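Local coordinates for protein transaminase (Bacillus megaterium, PDB 5G09) that probably catalyses pyridoxal-phosphate-dependent transfer of amino groups between amines and carbonyl compounds, and here holds the cofactor joined through an imine to a 1-phenylethyl group, at residues 145-150 and 238-243; 268-273 and 292-297; 40-45 and 443-448; 406-411 and 435-440. All coordinates share one frame; numbering follows the deposited sequence.

Contact 1 (145-150 and 238-243). With 6DF ([6-methyl-5-oxidanyl-4-[(~{E})-[(1~{R})-1-phenylethyl]iminomethyl]pyridin-3-yl]methyl dihydrogen phosphate), chain R.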
# COMPACT_ATOMS: atom_id res chain seq x y z
N GLU D 145 -15.03 11.88 5.65
CA GLU D 145 -15.39 11.21 6.90
C GLU D 145 -16.90 10.89 6.92
O GLU D 145 -17.71 11.78 6.63
CB GLU D 145 -15.05 12.11 8.10
CG GLU D 145 -15.20 11.38 9.44
CD GLU D 145 -15.06 12.25 10.70
OE1 GLU D 145 -15.13 13.50 10.59
OE2 GLU D 145 -14.90 11.67 11.82
N HIS D 146 -17.24 9.63 7.25
CA HIS D 146 -18.65 9.13 7.33
C HIS D 146 -19.28 8.74 5.99
O HIS D 146 -20.42 8.26 5.95
CB HIS D 146 -19.61 10.08 8.12
CG HIS D 146 -19.08 10.54 9.45
ND1 HIS D 146 -18.38 9.71 10.31
CD2 HIS D 146 -19.17 11.74 10.08
CE1 HIS D 146 -18.02 10.39 11.39
NE2 HIS D 146 -18.50 11.62 11.28
N ASP D 147 -18.57 8.94 4.88
CA ASP D 147 -19.06 8.45 3.57
C ASP D 147 -19.19 6.94 3.55
O ASP D 147 -18.35 6.21 4.11
CB ASP D 147 -18.13 8.86 2.41
CG ASP D 147 -18.49 10.21 1.82
OD1 ASP D 147 -19.18 11.03 2.48
OD2 ASP D 147 -18.08 10.46 0.67
N TYR D 148 -20.26 6.48 2.92
CA TYR D 148 -20.43 5.07 2.64
C TYR D 148 -20.56 4.88 1.12
O TYR D 148 -21.50 5.42 0.50
CB TYR D 148 -21.63 4.47 3.39
CG TYR D 148 -21.66 2.98 3.16
CD1 TYR D 148 -20.89 2.13 3.96
CD2 TYR D 148 -22.35 2.43 2.06
CE1 TYR D 148 -20.85 0.76 3.72
CE2 TYR D 148 -22.30 1.06 1.82
CZ TYR D 148 -21.56 0.23 2.64
OH TYR D 148 -21.49 -1.14 2.40
N HIS D 149 -19.62 4.14 0.50
CA HIS D 149 -19.66 3.95 -0.96
C HIS D 149 -19.66 2.50 -1.38
O HIS D 149 -19.45 2.20 -2.56
CB HIS D 149 -18.51 4.71 -1.65
CG HIS D 149 -18.56 6.20 -1.44
ND1 HIS D 149 -19.51 6.99 -2.04
CD2 HIS D 149 -17.77 7.03 -0.71
CE1 HIS D 149 -19.33 8.25 -1.67
NE2 HIS D 149 -18.29 8.30 -0.86
N GLY D 150 -19.88 1.60 -0.42
CA GLY D 150 -19.85 0.16 -0.70
C GLY D 150 -18.87 -0.62 0.15
O GLY D 150 -18.16 -0.05 1.01
N VAL D 238 -24.45 13.50 -1.87
CA VAL D 238 -24.95 14.86 -1.58
C VAL D 238 -25.60 14.88 -0.20
O VAL D 238 -25.52 15.87 0.52
CB VAL D 238 -25.90 15.45 -2.65
CG1 VAL D 238 -25.18 15.60 -3.99
CG2 VAL D 238 -27.17 14.63 -2.78
N SER D 239 -26.24 13.78 0.16
CA SER D 239 -26.69 13.56 1.51
C SER D 239 -26.11 12.22 1.90
O SER D 239 -26.40 11.21 1.25
CB SER D 239 -28.22 13.49 1.56
OG SER D 239 -28.64 13.10 2.85
N GLN D 240 -25.27 12.21 2.93
CA GLN D 240 -24.66 10.94 3.36
C GLN D 240 -25.76 9.97 3.79
O GLN D 240 -26.61 10.30 4.63
CB GLN D 240 -23.65 11.17 4.48
CG GLN D 240 -22.38 11.82 3.95
CD GLN D 240 -21.46 12.26 5.06
OE1 GLN D 240 -21.87 13.02 5.95
NE2 GLN D 240 -20.21 11.80 5.03
N GLY D 241 -25.77 8.79 3.18
CA GLY D 241 -26.87 7.84 3.35
C GLY D 241 -26.77 7.14 4.69
O GLY D 241 -27.45 7.52 5.68
N ALA D 242 -25.92 6.12 4.74
CA ALA D 242 -25.71 5.38 5.97
C ALA D 242 -25.15 6.31 7.05
O ALA D 242 -25.51 6.20 8.23
CB ALA D 242 -24.74 4.22 5.70
N GLY D 243 -24.25 7.22 6.65
CA GLY D 243 -23.65 8.19 7.56
C GLY D 243 -24.65 9.19 8.12
O GLY D 243 -24.37 9.88 9.10
N1 6DF R . -23.13 3.88 -2.37
C2 6DF R . -24.00 4.32 -1.47
N2 6DF R . -25.36 1.19 1.17
C3 6DF R . -24.72 3.39 -0.71
C4 6DF R . -24.54 2.02 -0.91
C5 6DF R . -23.60 1.62 -1.88
C6 6DF R . -22.92 2.57 -2.59
C7 6DF R . -25.89 0.31 2.25
C8 6DF R . -26.64 -0.93 1.75
C9 6DF R . -26.57 1.03 3.39
C10 6DF R . -27.49 2.06 3.15
C11 6DF R . -28.09 2.69 4.24
C12 6DF R . -27.81 2.28 5.56
C13 6DF R . -26.91 1.24 5.80
O2P 6DF R . -24.89 -2.45 -1.46
P 6DF R . -24.50 -2.04 -2.87
O3P 6DF R . -23.16 -2.72 -3.21
O1P 6DF R . -25.54 -2.41 -3.89
O4P 6DF R . -24.36 -0.44 -2.90
C5' 6DF R . -23.28 0.19 -2.20
C2' 6DF R . -24.14 5.82 -1.32
O3 6DF R . -25.57 3.84 0.24
C4' 6DF R . -25.22 0.97 -0.09
C14 6DF R . -26.30 0.62 4.71
O HOH W 1 -22.73 7.84 4.46
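Gln240 turns CG anti to its carbonyl carbon (chi1 -73°) and runs on extended, which carries its amide to the backbone of Glu145 and the carboxylate of Asp147. NE2 spends one N-H on Glu145 O at 3.0 Å, almost in the amide plane, and the other on Asp147 OD1 at 2.9 Å, taken on the anti lone pair with the carboxylate and amide planes 71° apart. An amide suits this place because a single nitrogen supplies two protons; Asp147 OD1 also forms a salt bridge with Arg144. The second oxygen, Asp147 OD2, accepts from His149 NE2 at 2.7 Å, which fixes the rotation of the imidazole whose ND1 bonds to Asp269. Tyr148 CB lies 3.9 Å from Ala242 CB; with CG anti to the backbone N (chi1 -174°), the ring is carried on to the ligand, its edge directed at the pyridine and CE2 3.1 Å from the imine N2. Ala242 CB is small enough to meet the phenyl ring as well, 3.6 Å from C12. A water joins His146 O to the amide of Gly243, where any beta carbon would collide with that same carbonyl. Two buried loops that follow parallel strands of the central sheet thus come together at the C-terminal ends of these strands, where fold type I, class-III aminotransferases hold pyridoxal phosphate beside a Tyr-His-Gly sequence like that of Tyr148 to Gly150.

Contact 2 (268-273 and 292-297). With 6DF ([6-methyl-5-oxidanyl-4-[(~{E})-[(1~{R})-1-phenylethyl]iminomethyl]pyridin-3-yl]methyl dihydrogen phosphate), chain R.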
# COMPACT_ATOMS: atom_id res chain seq x y z
N ASN D 268 -20.12 11.99 -8.11
CA ASN D 268 -21.16 11.97 -7.12
C ASN D 268 -21.86 10.62 -7.13
O ASN D 268 -22.30 10.16 -8.15
CB ASN D 268 -22.18 13.10 -7.26
CG ASN D 268 -23.09 13.15 -6.04
OD1 ASN D 268 -22.60 13.31 -4.93
ND2 ASN D 268 -24.38 12.92 -6.23
N ASP D 269 -21.90 9.99 -5.96
CA ASP D 269 -22.41 8.66 -5.78
C ASP D 269 -23.90 8.83 -5.57
O ASP D 269 -24.33 9.30 -4.52
CB ASP D 269 -21.75 8.04 -4.53
CG ASP D 269 -22.16 6.57 -4.30
OD1 ASP D 269 -23.13 6.11 -4.92
OD2 ASP D 269 -21.51 5.88 -3.45
N GLU D 270 -24.67 8.49 -6.59
CA GLU D 270 -26.14 8.57 -6.51
C GLU D 270 -26.77 7.22 -6.20
O GLU D 270 -27.96 7.05 -6.47
CB GLU D 270 -26.71 9.11 -7.85
CG GLU D 270 -26.38 10.56 -8.13
CD GLU D 270 -27.27 11.51 -7.33
OE1 GLU D 270 -28.37 11.07 -6.88
OE2 GLU D 270 -26.87 12.68 -7.16
N VAL D 271 -26.01 6.24 -5.67
CA VAL D 271 -26.58 4.91 -5.47
C VAL D 271 -27.82 5.00 -4.55
O VAL D 271 -28.86 4.35 -4.79
CB VAL D 271 -25.52 3.88 -4.95
CG1 VAL D 271 -26.19 2.63 -4.39
CG2 VAL D 271 -24.54 3.51 -6.06
N LEU D 272 -27.73 5.80 -3.50
CA LEU D 272 -28.88 5.95 -2.59
C LEU D 272 -29.78 7.16 -2.92
O LEU D 272 -31.01 7.05 -2.87
CB LEU D 272 -28.45 5.92 -1.10
CG LEU D 272 -29.52 5.96 0.00
CD1 LEU D 272 -29.05 5.19 1.23
CD2 LEU D 272 -29.81 7.40 0.36
N THR D 273 -29.19 8.29 -3.31
CA THR D 273 -30.02 9.49 -3.60
C THR D 273 -30.70 9.49 -4.98
O THR D 273 -31.51 10.37 -5.28
CB THR D 273 -29.21 10.79 -3.42
OG1 THR D 273 -28.06 10.77 -4.30
CG2 THR D 273 -28.80 10.97 -1.94
N ASP D 292 -18.96 14.90 -13.03
CA ASP D 292 -18.26 14.24 -14.13
C ASP D 292 -18.71 12.79 -14.31
O ASP D 292 -18.78 12.29 -15.43
CB ASP D 292 -16.74 14.32 -13.89
CG ASP D 292 -16.27 15.74 -13.82
OD1 ASP D 292 -16.41 16.42 -14.85
OD2 ASP D 292 -15.87 16.23 -12.74
N ILE D 293 -18.96 12.13 -13.17
CA ILE D 293 -19.40 10.72 -13.13
C ILE D 293 -20.42 10.57 -12.02
O ILE D 293 -20.28 11.17 -10.95
CB ILE D 293 -18.21 9.77 -12.82
CG1 ILE D 293 -17.11 9.86 -13.89
CG2 ILE D 293 -18.70 8.32 -12.64
CD1 ILE D 293 -15.82 9.13 -13.49
N ILE D 294 -21.47 9.78 -12.25
CA ILE D 294 -22.30 9.33 -11.15
C ILE D 294 -22.37 7.83 -11.10
O ILE D 294 -22.22 7.17 -12.12
CB ILE D 294 -23.75 9.92 -11.15
CG1 ILE D 294 -24.55 9.47 -12.39
CG2 ILE D 294 -23.71 11.43 -11.01
CD1 ILE D 294 -26.05 9.69 -12.23
N THR D 295 -22.57 7.29 -9.89
CA THR D 295 -22.74 5.86 -9.71
C THR D 295 -24.17 5.61 -9.28
O THR D 295 -24.76 6.41 -8.54
CB THR D 295 -21.76 5.34 -8.64
OG1 THR D 295 -21.89 6.16 -7.47
CG2 THR D 295 -20.32 5.48 -9.12
N MET D 296 -24.74 4.50 -9.74
CA MET D 296 -26.15 4.19 -9.48
C MET D 296 -26.38 2.75 -9.00
O MET D 296 -25.61 1.84 -9.32
CB MET D 296 -26.98 4.39 -10.76
CG MET D 296 -27.15 5.87 -11.18
SD MET D 296 -27.58 6.04 -12.94
CE MET D 296 -25.98 5.71 -13.70
N GLY D 297 -27.48 2.55 -8.28
CA GLY D 297 -27.98 1.22 -7.92
C GLY D 297 -29.34 1.43 -7.31
O GLY D 297 -30.02 2.40 -7.68
N1 6DF R . -23.13 3.88 -2.37
C2 6DF R . -24.00 4.32 -1.47
N2 6DF R . -25.36 1.19 1.17
C3 6DF R . -24.72 3.39 -0.71
C4 6DF R . -24.54 2.02 -0.91
C5 6DF R . -23.60 1.62 -1.88
C6 6DF R . -22.92 2.57 -2.59
C7 6DF R . -25.89 0.31 2.25
C8 6DF R . -26.64 -0.93 1.75
C9 6DF R . -26.57 1.03 3.39
C10 6DF R . -27.49 2.06 3.15
C11 6DF R . -28.09 2.69 4.24
C12 6DF R . -27.81 2.28 5.56
C13 6DF R . -26.91 1.24 5.80
O2P 6DF R . -24.89 -2.45 -1.46
P 6DF R . -24.50 -2.04 -2.87
O3P 6DF R . -23.16 -2.72 -3.21
O1P 6DF R . -25.54 -2.41 -3.89
O4P 6DF R . -24.36 -0.44 -2.90
C5' 6DF R . -23.28 0.19 -2.20
C2' 6DF R . -24.14 5.82 -1.32
O3 6DF R . -25.57 3.84 0.24
C4' 6DF R . -25.22 0.97 -0.09
C14 6DF R . -26.30 0.62 4.71
O HOH W 2 -29.01 5.14 -8.21
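Asn268 and Asp269 pair with Ile294 and Thr295 as neighbouring parallel strands of the central sheet. Asn268 N gives a bond to Ile293 O at 3.0 Å, and Asn268 O receives a weak one from Thr295 N. Beyond the paired residues, Glu270 N makes a weak bond to Thr295 O, while Gly297 N donates to a water that in turn donates to Glu270 O. Asp269, with CG anti to the backbone N (chi1 -176°), has both oxygens engaged. OD1 closes an Asx turn by accepting from Val271 N at 3.0 Å and takes a weak bond from Thr295 OG1 at 2.8 Å. OD2 is bonded to His149 ND1 and lies 2.8 Å from the pyridine N1 of the ligand. Val271 CB stands over a face of that ring, 3.5 Å from N1, and its CG2 rests on Met296 C; a branched side chain can touch both. Glu270 OE1 accepts from Thr273 OG1 and Gly283 N, and OE2 from Tyr284 N. Replacing Asp269 by a leucine would probably strip N1 and His149 of their oxygen partner and leave the Asx turn unclosed. An aspartate facing N1 is consistent with the fold type I mechanism, in which it favours a protonated pyridine that draws electrons from the substrate.

Contact 3 (40-45 and 443-448)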
# COMPACT_ATOMS: atom_id res chain seq x y z
N GLU D 40 -45.57 -6.01 -0.55
CA GLU D 40 -46.53 -5.33 -1.40
C GLU D 40 -46.58 -3.86 -0.98
O GLU D 40 -46.84 -3.57 0.17
CB GLU D 40 -47.89 -5.99 -1.20
CG GLU D 40 -49.02 -5.43 -2.02
CD GLU D 40 -50.28 -6.25 -1.82
OE1 GLU D 40 -50.45 -6.92 -0.76
OE2 GLU D 40 -51.12 -6.22 -2.75
N GLY D 41 -46.31 -2.94 -1.92
CA GLY D 41 -46.34 -1.49 -1.62
C GLY D 41 -45.31 -1.14 -0.56
O GLY D 41 -44.11 -1.33 -0.77
N ASP D 42 -45.76 -0.67 0.60
CA ASP D 42 -44.83 -0.31 1.67
C ASP D 42 -44.84 -1.31 2.81
O ASP D 42 -44.34 -1.01 3.89
CB ASP D 42 -45.09 1.09 2.20
CG ASP D 42 -44.61 2.15 1.25
OD1 ASP D 42 -43.38 2.40 1.24
OD2 ASP D 42 -45.43 2.72 0.48
N TYR D 43 -45.40 -2.49 2.56
CA TYR D 43 -45.60 -3.49 3.61
C TYR D 43 -44.81 -4.77 3.42
O TYR D 43 -44.70 -5.26 2.32
CB TYR D 43 -47.11 -3.83 3.74
CG TYR D 43 -47.84 -2.75 4.49
CD1 TYR D 43 -48.37 -1.65 3.83
CD2 TYR D 43 -47.94 -2.81 5.89
CE1 TYR D 43 -48.99 -0.62 4.53
CE2 TYR D 43 -48.57 -1.81 6.61
CZ TYR D 43 -49.09 -0.71 5.92
OH TYR D 43 -49.69 0.29 6.64
N LEU D 44 -44.30 -5.31 4.53
CA LEU D 44 -43.69 -6.64 4.55
C LEU D 44 -44.66 -7.56 5.26
O LEU D 44 -45.21 -7.18 6.31
CB LEU D 44 -42.38 -6.59 5.34
CG LEU D 44 -41.44 -5.41 5.08
CD1 LEU D 44 -40.15 -5.54 5.87
CD2 LEU D 44 -41.14 -5.32 3.59
N ILE D 45 -44.89 -8.76 4.71
CA ILE D 45 -45.82 -9.70 5.34
C ILE D 45 -45.09 -10.92 5.91
O ILE D 45 -44.46 -11.70 5.16
CB ILE D 45 -46.95 -10.13 4.37
CG1 ILE D 45 -47.81 -8.90 3.96
CG2 ILE D 45 -47.81 -11.20 5.01
CD1 ILE D 45 -48.11 -8.81 2.47
N ILE D 443 -35.05 8.05 7.77
CA ILE D 443 -36.41 7.68 7.44
C ILE D 443 -36.65 7.73 5.94
O ILE D 443 -36.33 8.73 5.30
CB ILE D 443 -37.42 8.63 8.13
CG1 ILE D 443 -37.15 8.64 9.64
CG2 ILE D 443 -38.86 8.19 7.79
CD1 ILE D 443 -37.81 9.76 10.40
N GLY D 444 -37.21 6.66 5.40
CA GLY D 444 -37.49 6.60 3.97
C GLY D 444 -38.61 5.62 3.69
O GLY D 444 -38.72 4.60 4.38
N ALA D 445 -39.43 5.89 2.69
CA ALA D 445 -40.43 4.94 2.26
C ALA D 445 -40.45 4.92 0.73
O ALA D 445 -39.63 5.60 0.10
CB ALA D 445 -41.79 5.29 2.85
N SER D 446 -41.36 4.16 0.11
CA SER D 446 -41.48 4.24 -1.36
C SER D 446 -41.89 5.65 -1.80
O SER D 446 -42.51 6.39 -1.04
CB SER D 446 -42.48 3.21 -1.91
OG SER D 446 -42.23 1.89 -1.47
N LEU D 447 -41.53 6.01 -3.03
CA LEU D 447 -41.81 7.35 -3.56
C LEU D 447 -43.33 7.62 -3.63
O LEU D 447 -43.78 8.77 -3.51
CB LEU D 447 -41.18 7.46 -4.96
CG LEU D 447 -39.65 7.26 -5.02
CD1 LEU D 447 -39.12 7.78 -6.34
CD2 LEU D 447 -38.98 7.99 -3.85
N ASN D 448 -44.10 6.56 -3.80
CA ASN D 448 -45.56 6.63 -3.89
C ASN D 448 -46.27 6.22 -2.59
O ASN D 448 -47.43 5.82 -2.62
CB ASN D 448 -46.03 5.75 -5.04
CG ASN D 448 -45.83 4.27 -4.75
OD1 ASN D 448 -45.09 3.90 -3.82
ND2 ASN D 448 -46.48 3.43 -5.53
O HOH W 3 -45.76 1.92 -2.21
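A tight beta hairpin, turning through a type II' turn from Glu40 to Tyr43, meets the loop before helix 451-469 where Asp42 grips Ser446. The turn is closed in both directions: Tyr43 N donates to Glu40 O at 3.0 Å, and Glu40 N to Tyr43 O. Gly41 fills its second position with the positive phi (62°) that glycine adopts easily, and Asp42 follows with its side chain directed across the contact. Its OD1 accepts two bonds from one residue: Ser446 N at 2.9 Å, nearly straight at 165° and on the syn lone pair, and Ser446 OG at 3.0 Å from above the carboxylate plane. Serine can supply both because its OG lies beside its own backbone N, anti to the carbonyl carbon (chi1 -52°). Ala445 CB, 3.7 Å from OD1, lies close to the same oxygen without a bulky group to block it. Leu53 and Val449 also pack against the aspartate. With a leucine in place of Asp42, the Ser446 amide would probably lose its acceptor and the serine hydroxyl be freer to turn. The other carboxylate oxygen reaches further along the loop through a water, which donates to Asp42 OD2 at 2.8 Å and to Asn448 OD1 at 2.6 Å.

Contact 4 (406-411 and 435-440). With 6DF ([6-methyl-5-oxidanyl-4-[(~{E})-[(1~{R})-1-phenylethyl]iminomethyl]pyridin-3-yl]methyl dihydrogen phosphate), chain R.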
# COMPACT_ATOMS: atom_id res chain seq x y z
N ARG D 406 -21.31 9.16 15.15
CA ARG D 406 -21.13 8.48 13.85
C ARG D 406 -19.83 7.67 13.73
O ARG D 406 -19.63 6.94 12.73
CB ARG D 406 -21.30 9.46 12.68
CG ARG D 406 -22.71 10.02 12.53
CD ARG D 406 -22.71 11.24 11.61
NE ARG D 406 -24.04 11.83 11.32
CZ ARG D 406 -24.70 12.68 12.12
NH1 ARG D 406 -24.22 13.03 13.32
NH2 ARG D 406 -25.87 13.17 11.74
N ASN D 407 -18.98 7.79 14.75
CA ASN D 407 -17.82 6.90 14.93
C ASN D 407 -18.02 5.76 15.92
O ASN D 407 -17.03 5.19 16.42
CB ASN D 407 -16.57 7.70 15.33
CG ASN D 407 -16.00 8.52 14.16
OD1 ASN D 407 -16.18 8.15 12.99
ND2 ASN D 407 -15.32 9.63 14.46
N PHE D 408 -19.28 5.41 16.19
CA PHE D 408 -19.56 4.26 17.05
C PHE D 408 -19.25 2.98 16.31
O PHE D 408 -19.00 2.99 15.09
CB PHE D 408 -21.04 4.25 17.52
CG PHE D 408 -21.99 3.56 16.57
CD1 PHE D 408 -22.11 3.95 15.22
CD2 PHE D 408 -22.84 2.55 17.04
CE1 PHE D 408 -23.00 3.30 14.35
CE2 PHE D 408 -23.76 1.92 16.18
CZ PHE D 408 -23.83 2.29 14.84
N THR D 409 -19.28 1.87 17.03
CA THR D 409 -19.23 0.55 16.40
C THR D 409 -20.40 -0.27 16.90
O THR D 409 -20.98 0.04 17.96
CB THR D 409 -17.95 -0.20 16.73
OG1 THR D 409 -18.07 -0.85 17.99
CG2 THR D 409 -16.73 0.73 16.73
N HIS D 410 -20.71 -1.36 16.20
CA HIS D 410 -21.82 -2.21 16.59
C HIS D 410 -21.45 -3.14 17.76
O HIS D 410 -22.21 -4.04 18.08
CB HIS D 410 -22.33 -3.05 15.41
CG HIS D 410 -23.00 -2.25 14.34
ND1 HIS D 410 -22.33 -1.78 13.23
CD2 HIS D 410 -24.28 -1.83 14.22
CE1 HIS D 410 -23.17 -1.12 12.46
NE2 HIS D 410 -24.36 -1.14 13.04
N GLY D 411 -20.30 -2.91 18.38
CA GLY D 411 -19.95 -3.59 19.63
C GLY D 411 -20.84 -3.13 20.79
O GLY D 411 -21.07 -3.88 21.73
N GLY D 435 -33.06 4.12 12.58
CA GLY D 435 -31.92 4.60 11.81
C GLY D 435 -30.74 3.64 11.94
O GLY D 435 -30.85 2.62 12.63
N VAL D 436 -29.61 3.97 11.28
CA VAL D 436 -28.40 3.14 11.36
C VAL D 436 -27.32 3.76 12.27
O VAL D 436 -26.47 3.04 12.84
CB VAL D 436 -27.86 2.77 9.96
CG1 VAL D 436 -28.84 1.85 9.24
CG2 VAL D 436 -27.59 4.00 9.11
N MET D 437 -27.36 5.08 12.40
CA MET D 437 -26.49 5.78 13.34
C MET D 437 -27.20 5.84 14.70
O MET D 437 -28.44 5.81 14.75
CB MET D 437 -26.10 7.15 12.80
CG MET D 437 -25.29 7.07 11.50
SD MET D 437 -23.67 6.29 11.70
CE MET D 437 -23.97 4.65 11.03
N PRO D 438 -26.43 5.86 15.81
CA PRO D 438 -27.04 5.76 17.16
C PRO D 438 -27.91 6.96 17.57
O PRO D 438 -28.89 6.78 18.31
CB PRO D 438 -25.82 5.63 18.08
CG PRO D 438 -24.68 6.22 17.31
CD PRO D 438 -24.95 5.84 15.88
N ASN D 439 -27.55 8.16 17.10
CA ASN D 439 -28.28 9.38 17.48
C ASN D 439 -29.13 10.01 16.35
O ASN D 439 -29.60 11.14 16.49
CB ASN D 439 -27.32 10.43 18.04
CG ASN D 439 -26.39 9.89 19.12
OD1 ASN D 439 -26.84 9.37 20.14
ND2 ASN D 439 -25.08 10.04 18.90
N THR D 440 -29.34 9.30 15.25
CA THR D 440 -29.89 9.96 14.08
C THR D 440 -30.84 9.02 13.38
O THR D 440 -30.42 7.93 12.97
CB THR D 440 -28.76 10.36 13.09
OG1 THR D 440 -27.63 10.89 13.82
CG2 THR D 440 -29.26 11.37 12.09
N1 6DF R . -23.13 3.88 -2.37
C2 6DF R . -24.00 4.32 -1.47
N2 6DF R . -25.36 1.19 1.17
C3 6DF R . -24.72 3.39 -0.71
C4 6DF R . -24.54 2.02 -0.91
C5 6DF R . -23.60 1.62 -1.88
C6 6DF R . -22.92 2.57 -2.59
C7 6DF R . -25.89 0.31 2.25
C8 6DF R . -26.64 -0.93 1.75
C9 6DF R . -26.57 1.03 3.39
C10 6DF R . -27.49 2.06 3.15
C11 6DF R . -28.09 2.69 4.24
C12 6DF R . -27.81 2.28 5.56
C13 6DF R . -26.91 1.24 5.80
O2P 6DF R . -24.89 -2.45 -1.46
P 6DF R . -24.50 -2.04 -2.87
O3P 6DF R . -23.16 -2.72 -3.21
O1P 6DF R . -25.54 -2.41 -3.89
O4P 6DF R . -24.36 -0.44 -2.90
C5' 6DF R . -23.28 0.19 -2.20
C2' 6DF R . -24.14 5.82 -1.32
O3 6DF R . -25.57 3.84 0.24
C4' 6DF R . -25.22 0.97 -0.09
C14 6DF R . -26.30 0.62 4.71
O HOH W 4 -26.39 0.39 12.33
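Arg406 and Met437 mark the closest backbone approach of two irregular segments, their CA atoms 6.0 Å apart. No direct hydrogen bond crosses between the segments. The chain leaves Arg406 in a 3-10 conformation, is extended at Phe408, and is then held by an ST turn in which Thr409 OG1 accepts from Gly411 N. On the other side Met437 is extended and Pro438 bends the chain back. Phe408 packs against three consecutive residues, Val436 to Pro438. Its CG stands between the backbone N and the carbonyl carbon (chi1 87°), which points the ring across the contact, and Pro438 CD lies over one face, 3.6 Å from the centroid and 15° off the normal, a CH-pi contact. The methyl of Met437 comes to the edge, CE 3.7 Å from Phe408 CE1, while its sulfur makes an oblique Met-aromatic contact, 5.3 Å from the centroid. A flexible thioether suits this corner because its bent chain also lays SD 3.9 Å from Arg406 CG. The extended arginine continues past it, with Thr440 OG1 over one guanidinium face, to bond Gly243 O and Ser244 O through NE and NH2. A water 2.6 Å from His410 NE2 donates to Val436 O at 2.7 Å; the other imidazole nitrogen, ND1, is bonded to Glu326 of the third subunit. Val436 CG1 comes to the rim of the ligand phenyl, 3.8 Å from C12, so the contact backs the phenylethyl side of the cofactor pocket in this class-III aminotransferase.

Contacts 1, 2 and 4 all reach the same ligand at different parts. Contacts 1 and 2, centres 12 Å apart, bring Tyr148 and Val271 to opposite faces of the pyridine and join where His149 ND1 meets Asp269 OD2 at 2.7 Å. Contact 4, centred 13 Å from contact 1, bonds to it through Arg406 NE and Gly243 O (3.0 Å), and Ala242 and Val436 both touch the phenyl end. Contacts 2 and 4 do not meet: about 8 Å separates their nearest atoms. Gly121 and Ser122 of the same chain, and Thr330 of the third subunit, also bond the ligand. Contact 3 lies apart, its centre 22 to 24 Å from the others, although 443-448 follows 435-440 closely in sequence.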